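Local coordinates for enoyl-CoA hydratase/isomerase family protein (Pseudomonas syringae pv. tomato, PDB 3OT6) that probably acts on acyl-CoA thioesters as a hydratase or isomerase of the crotonase family, its exact substrate and reaction being unassigned, at residues E145-R150 against S154-S159; E164-E169 against A174-K179. All blocks are in the same frame, centred on the assembly; numbering follows the deposited sequence.

Interaction 1 (E145-R150 against S154-S159); sequences ELARDR and SAFNRS
Two successive helices of the crotonase-like fold, 141-150 and 153-160, joined by a short turn, are pinned together here by one aromatic side chain: Phe156 of the second helix reaches across to Ala147 and Arg148 of the first. Arg148 and Phe156 are also where the two backbones come nearest, with CA atoms 6.4 Å apart, and no hydrogen bond joins the segments. Phe156 has its CG anti to the backbone N (chi1 168°), which sends the ring out from its own helix and onto the neighbour. Its CE1 corner lies 3.7 Å from Ala147 CB, the methyl sitting at the ring edge and in its plane, while CD1 approaches the backbone carbon Ala147 C to 3.6 Å. The aliphatic part of Arg148 takes one face of the ring, with CG 3.9 Å from Phe156 CZ and displaced toward the rim. Farther out, the guanidinium is tilted 52° from the ring plane and has Phe156 CZ over one of its own faces, so this is an oblique contact and no parallel stack. What fixes the guanidinium is Glu145, one turn earlier, in a side-on, two-pronged salt bridge: NE of Arg148 donates to Glu145 OE1 at 3.0 Å and NH2 donates to Glu145 OE2 at 2.9 Å. Both oxygens are met on their syn sides and lie essentially in the guanidinium plane. Contact thus passes from buried Ala147 to solvent-exposed Arg148. Inside, Ala147 also touches Leu114, and Leu146 packs on Leu91 of helix 73-91 and Leu220 of helix 202-230.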
# COMPACT_ATOMS: atom_id res chain seq x y z
N GLU A 145 -2.79 -12.52 -3.99
CA GLU A 145 -3.70 -12.66 -2.86
C GLU A 145 -4.16 -11.30 -2.27
O GLU A 145 -5.35 -11.16 -1.90
CB GLU A 145 -3.12 -13.61 -1.79
CG GLU A 145 -3.04 -15.13 -2.24
CD GLU A 145 -4.31 -15.65 -2.95
OE1 GLU A 145 -5.42 -15.23 -2.59
OE2 GLU A 145 -4.20 -16.48 -3.92
N LEU A 146 -3.28 -10.29 -2.27
CA LEU A 146 -3.72 -8.94 -1.92
C LEU A 146 -4.70 -8.43 -2.94
O LEU A 146 -5.66 -7.76 -2.60
CB LEU A 146 -2.54 -7.98 -1.88
CG LEU A 146 -1.47 -8.17 -0.77
CD1 LEU A 146 -0.25 -7.29 -1.06
CD2 LEU A 146 -2.03 -7.80 0.55
N ALA A 147 -4.50 -8.74 -4.21
CA ALA A 147 -5.40 -8.22 -5.24
C ALA A 147 -6.73 -8.96 -5.20
O ALA A 147 -7.80 -8.36 -5.29
CB ALA A 147 -4.79 -8.30 -6.57
N ARG A 148 -6.65 -10.25 -4.94
CA ARG A 148 -7.84 -11.07 -4.95
C ARG A 148 -8.81 -10.60 -3.91
O ARG A 148 -10.01 -10.63 -4.11
CB ARG A 148 -7.50 -12.54 -4.72
CG ARG A 148 -8.69 -13.45 -5.11
CD ARG A 148 -8.56 -14.92 -4.67
NE ARG A 148 -7.26 -15.54 -4.99
CZ ARG A 148 -7.00 -16.11 -6.16
NH1 ARG A 148 -7.97 -16.15 -7.15
NH2 ARG A 148 -5.77 -16.64 -6.34
N ASP A 149 -8.28 -10.17 -2.78
CA ASP A 149 -9.09 -9.92 -1.64
C ASP A 149 -9.76 -8.59 -1.75
O ASP A 149 -10.81 -8.42 -1.14
CB ASP A 149 -8.28 -10.00 -0.31
CG ASP A 149 -9.19 -10.12 0.92
OD1 ASP A 149 -9.90 -11.16 1.01
OD2 ASP A 149 -9.26 -9.16 1.74
N ARG A 150 -9.19 -7.63 -2.50
CA ARG A 150 -9.75 -6.27 -2.54
C ARG A 150 -10.40 -5.86 -3.88
O ARG A 150 -11.26 -4.96 -3.91
CB ARG A 150 -8.67 -5.19 -2.19
CG ARG A 150 -9.29 -3.76 -1.89
CD ARG A 150 -10.11 -3.72 -0.53
NE ARG A 150 -9.16 -4.02 0.53
CZ ARG A 150 -8.60 -3.12 1.34
NH1 ARG A 150 -8.94 -1.84 1.31
NH2 ARG A 150 -7.69 -3.53 2.19
N SER A 154 -14.15 -8.83 -11.61
CA SER A 154 -13.94 -8.81 -13.04
C SER A 154 -12.85 -7.81 -13.38
O SER A 154 -12.35 -7.83 -14.48
CB SER A 154 -15.25 -8.53 -13.79
OG SER A 154 -15.68 -7.20 -13.56
N ALA A 155 -12.49 -6.92 -12.44
CA ALA A 155 -11.32 -6.06 -12.59
C ALA A 155 -10.08 -6.85 -12.19
O ALA A 155 -9.00 -6.57 -12.69
CB ALA A 155 -11.43 -4.81 -11.74
N PHE A 156 -10.23 -7.84 -11.30
CA PHE A 156 -9.08 -8.61 -10.78
C PHE A 156 -8.23 -9.38 -11.84
O PHE A 156 -7.02 -9.24 -11.83
CB PHE A 156 -9.57 -9.56 -9.70
CG PHE A 156 -8.57 -10.60 -9.29
CD1 PHE A 156 -7.50 -10.28 -8.45
CD2 PHE A 156 -8.76 -11.93 -9.67
CE1 PHE A 156 -6.55 -11.25 -8.04
CE2 PHE A 156 -7.84 -12.95 -9.26
CZ PHE A 156 -6.73 -12.60 -8.42
N ASN A 157 -8.83 -10.22 -12.70
CA ASN A 157 -8.08 -10.86 -13.77
C ASN A 157 -7.51 -9.75 -14.73
O ASN A 157 -6.43 -9.87 -15.30
CB ASN A 157 -8.96 -11.84 -14.51
CG ASN A 157 -10.01 -11.13 -15.37
OD1 ASN A 157 -9.86 -11.03 -16.60
ND2 ASN A 157 -10.99 -10.53 -14.73
N ARG A 158 -8.20 -8.63 -14.90
CA ARG A 158 -7.70 -7.66 -15.87
C ARG A 158 -6.50 -6.97 -15.27
O ARG A 158 -5.49 -6.71 -15.94
CB ARG A 158 -8.78 -6.69 -16.28
CG ARG A 158 -9.74 -7.30 -17.32
CD ARG A 158 -11.13 -6.61 -17.33
NE ARG A 158 -10.91 -5.19 -17.28
CZ ARG A 158 -11.62 -4.34 -16.56
NH1 ARG A 158 -12.66 -4.73 -15.85
NH2 ARG A 158 -11.27 -3.07 -16.58
N SER A 159 -6.56 -6.71 -13.99
CA SER A 159 -5.44 -6.02 -13.38
C SER A 159 -4.17 -6.91 -13.29
O SER A 159 -3.08 -6.50 -13.63
CB SER A 159 -5.85 -5.52 -11.99
OG SER A 159 -4.72 -4.96 -11.32

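Interaction 2 (E164-E169 against A174-K179); sequences EMFDPE and AGFLDK
Phe166 and Ala174 meet where the crotonase-like fold runs through the weakly bonded strand 165-166, helix 168-174 and the loop leading to strand 179-181, whose ends pack together. Every residue that touches across this contact is buried, and the pairing is made without a hydrogen bond between the segments.

One of the interactions is of the CH-pi kind. Ala174 CB stands over one face of the Phe166 ring, 4.1 Å from its centroid and 22° off the ring normal, with CE1 of Phe166 the nearest ring atom. On the opposite face lies CG of Glu164, so the ring is sandwiched between a methyl and a methylene. Phe166 has CG anti to its carbonyl carbon (chi1 -58°), and from there the ring extends toward the end of the helix.

Aromatic packing adds a second partner. CE2 of Phe176 approaches CE2 of Phe166 to 3.8 Å, the centroids are 5.8 Å apart and the planes are inclined at 44°, an oblique pair. Both rings also touch Ala171 of the intervening helix and Ser159 of helix 153-160, so the same two neighbours border the pair.

Helix 168-174 is closed at both ends. Asp167 occupies the N-cap position, its OD1 accepting a hydrogen bond from Gly170 N, and Gly175, with positive phi, forms a Schellman motif after the last turn. Arg119 donates to the carbonyl oxygen of Gly175 and forms a salt bridge with Asp178.

Beyond the rings, Leu177 packs against the first turn of the helix, its CD1 3.7 Å from Pro168 O.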
# COMPACT_ATOMS: atom_id res chain seq x y z
N GLU A 164 -3.80 -4.57 -16.76
CA GLU A 164 -4.49 -3.39 -17.17
C GLU A 164 -4.16 -2.23 -16.26
O GLU A 164 -4.22 -2.38 -15.05
CB GLU A 164 -6.00 -3.60 -17.17
CG GLU A 164 -6.76 -2.34 -17.55
CD GLU A 164 -8.19 -2.61 -17.98
OE1 GLU A 164 -8.49 -3.84 -18.25
OE2 GLU A 164 -8.98 -1.60 -18.04
N MSE A 165 -3.88 -1.07 -16.87
CA MSE A 165 -3.68 0.16 -16.13
C MSE A 165 -4.94 1.00 -16.03
O MSE A 165 -5.68 1.13 -16.99
CB MSE A 165 -2.51 0.98 -16.70
CG MSE A 165 -1.18 0.21 -16.72
SE MSE A 165 -0.65 -0.59 -14.99
CE MSE A 165 -0.33 1.09 -14.18
N PHE A 166 -5.16 1.59 -14.85
CA PHE A 166 -6.41 2.35 -14.58
C PHE A 166 -6.14 3.83 -14.41
O PHE A 166 -5.07 4.28 -13.92
CB PHE A 166 -7.12 1.80 -13.33
CG PHE A 166 -7.46 0.34 -13.46
CD1 PHE A 166 -8.70 -0.06 -13.97
CD2 PHE A 166 -6.54 -0.63 -13.13
CE1 PHE A 166 -9.01 -1.39 -14.14
CE2 PHE A 166 -6.83 -1.98 -13.31
CZ PHE A 166 -8.08 -2.36 -13.83
N ASP A 167 -7.09 4.61 -14.86
CA ASP A 167 -7.05 5.99 -14.51
C ASP A 167 -7.73 6.09 -13.15
O ASP A 167 -8.29 5.10 -12.66
CB ASP A 167 -7.67 6.86 -15.62
CG ASP A 167 -9.15 6.64 -15.85
OD1 ASP A 167 -9.86 5.88 -15.12
OD2 ASP A 167 -9.61 7.27 -16.84
N PRO A 168 -7.67 7.26 -12.50
CA PRO A 168 -8.23 7.29 -11.15
C PRO A 168 -9.66 6.74 -10.95
O PRO A 168 -9.91 5.95 -10.01
CB PRO A 168 -8.08 8.76 -10.76
CG PRO A 168 -6.79 9.16 -11.46
CD PRO A 168 -6.89 8.48 -12.82
N GLU A 169 -10.59 7.14 -11.81
CA GLU A 169 -11.98 6.69 -11.71
C GLU A 169 -12.07 5.20 -11.94
O GLU A 169 -12.79 4.48 -11.21
CB GLU A 169 -12.88 7.39 -12.73
CG GLU A 169 -13.57 8.67 -12.24
CD GLU A 169 -14.71 9.13 -13.24
OE1 GLU A 169 -14.82 8.54 -14.39
OE2 GLU A 169 -15.49 10.09 -12.87
N ALA A 174 -12.32 -0.30 -9.96
CA ALA A 174 -11.71 -1.67 -9.81
C ALA A 174 -11.41 -2.08 -8.34
O ALA A 174 -11.24 -3.27 -8.06
CB ALA A 174 -10.44 -1.86 -10.69
N GLY A 175 -11.33 -1.12 -7.43
CA GLY A 175 -11.10 -1.43 -6.02
C GLY A 175 -9.77 -0.99 -5.44
O GLY A 175 -9.50 -1.24 -4.26
N PHE A 176 -8.94 -0.32 -6.26
CA PHE A 176 -7.71 0.29 -5.75
C PHE A 176 -8.02 1.48 -4.85
O PHE A 176 -7.22 1.75 -3.91
CB PHE A 176 -6.78 0.71 -6.88
CG PHE A 176 -6.19 -0.45 -7.63
CD1 PHE A 176 -5.06 -1.11 -7.12
CD2 PHE A 176 -6.74 -0.87 -8.84
CE1 PHE A 176 -4.54 -2.23 -7.79
CE2 PHE A 176 -6.20 -1.99 -9.52
CZ PHE A 176 -5.11 -2.66 -9.00
N LEU A 177 -9.15 2.17 -5.11
CA LEU A 177 -9.46 3.45 -4.44
C LEU A 177 -10.88 3.38 -3.93
O LEU A 177 -11.69 2.72 -4.52
CB LEU A 177 -9.34 4.62 -5.44
CG LEU A 177 -7.95 5.00 -6.00
CD1 LEU A 177 -8.01 6.24 -6.89
CD2 LEU A 177 -6.81 5.15 -4.88
N ASP A 178 -11.20 4.08 -2.85
CA ASP A 178 -12.60 4.24 -2.39
C ASP A 178 -13.14 5.63 -2.77
O ASP A 178 -14.36 5.86 -2.76
CB ASP A 178 -12.69 4.00 -0.86
CG ASP A 178 -12.03 2.68 -0.45
OD1 ASP A 178 -12.48 1.65 -1.01
OD2 ASP A 178 -11.04 2.67 0.38
N LYS A 179 -12.24 6.56 -3.10
CA LYS A 179 -12.66 7.93 -3.36
C LYS A 179 -11.64 8.63 -4.22
O LYS A 179 -10.41 8.46 -4.04
CB LYS A 179 -12.86 8.71 -2.02
CG LYS A 179 -13.52 10.07 -2.12
CD LYS A 179 -13.52 10.81 -0.74
CE LYS A 179 -14.65 10.34 0.20
NZ LYS A 179 -16.02 10.31 -0.50

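Overall arrangement
Followed from the N terminus, the chain makes interaction 1 first, closing the short turn between helices 141-150 and 153-160, and only then opens interaction 2, which closes over helix 168-174. The two contacts are therefore in series and neither encloses nor crosses the other, with centres about 12 Å apart. They nevertheless touch directly. Arg158 NE of the second helix forms a salt bridge with Glu164 OE1 (2.9 Å), at the start of 164-169, while Ala155 CB packs on Ala174 CB (3.3 Å). Together they join the helix pair to edge strand 165-166 of the smaller sheet and lead toward edge strand 179-181 of the larger one.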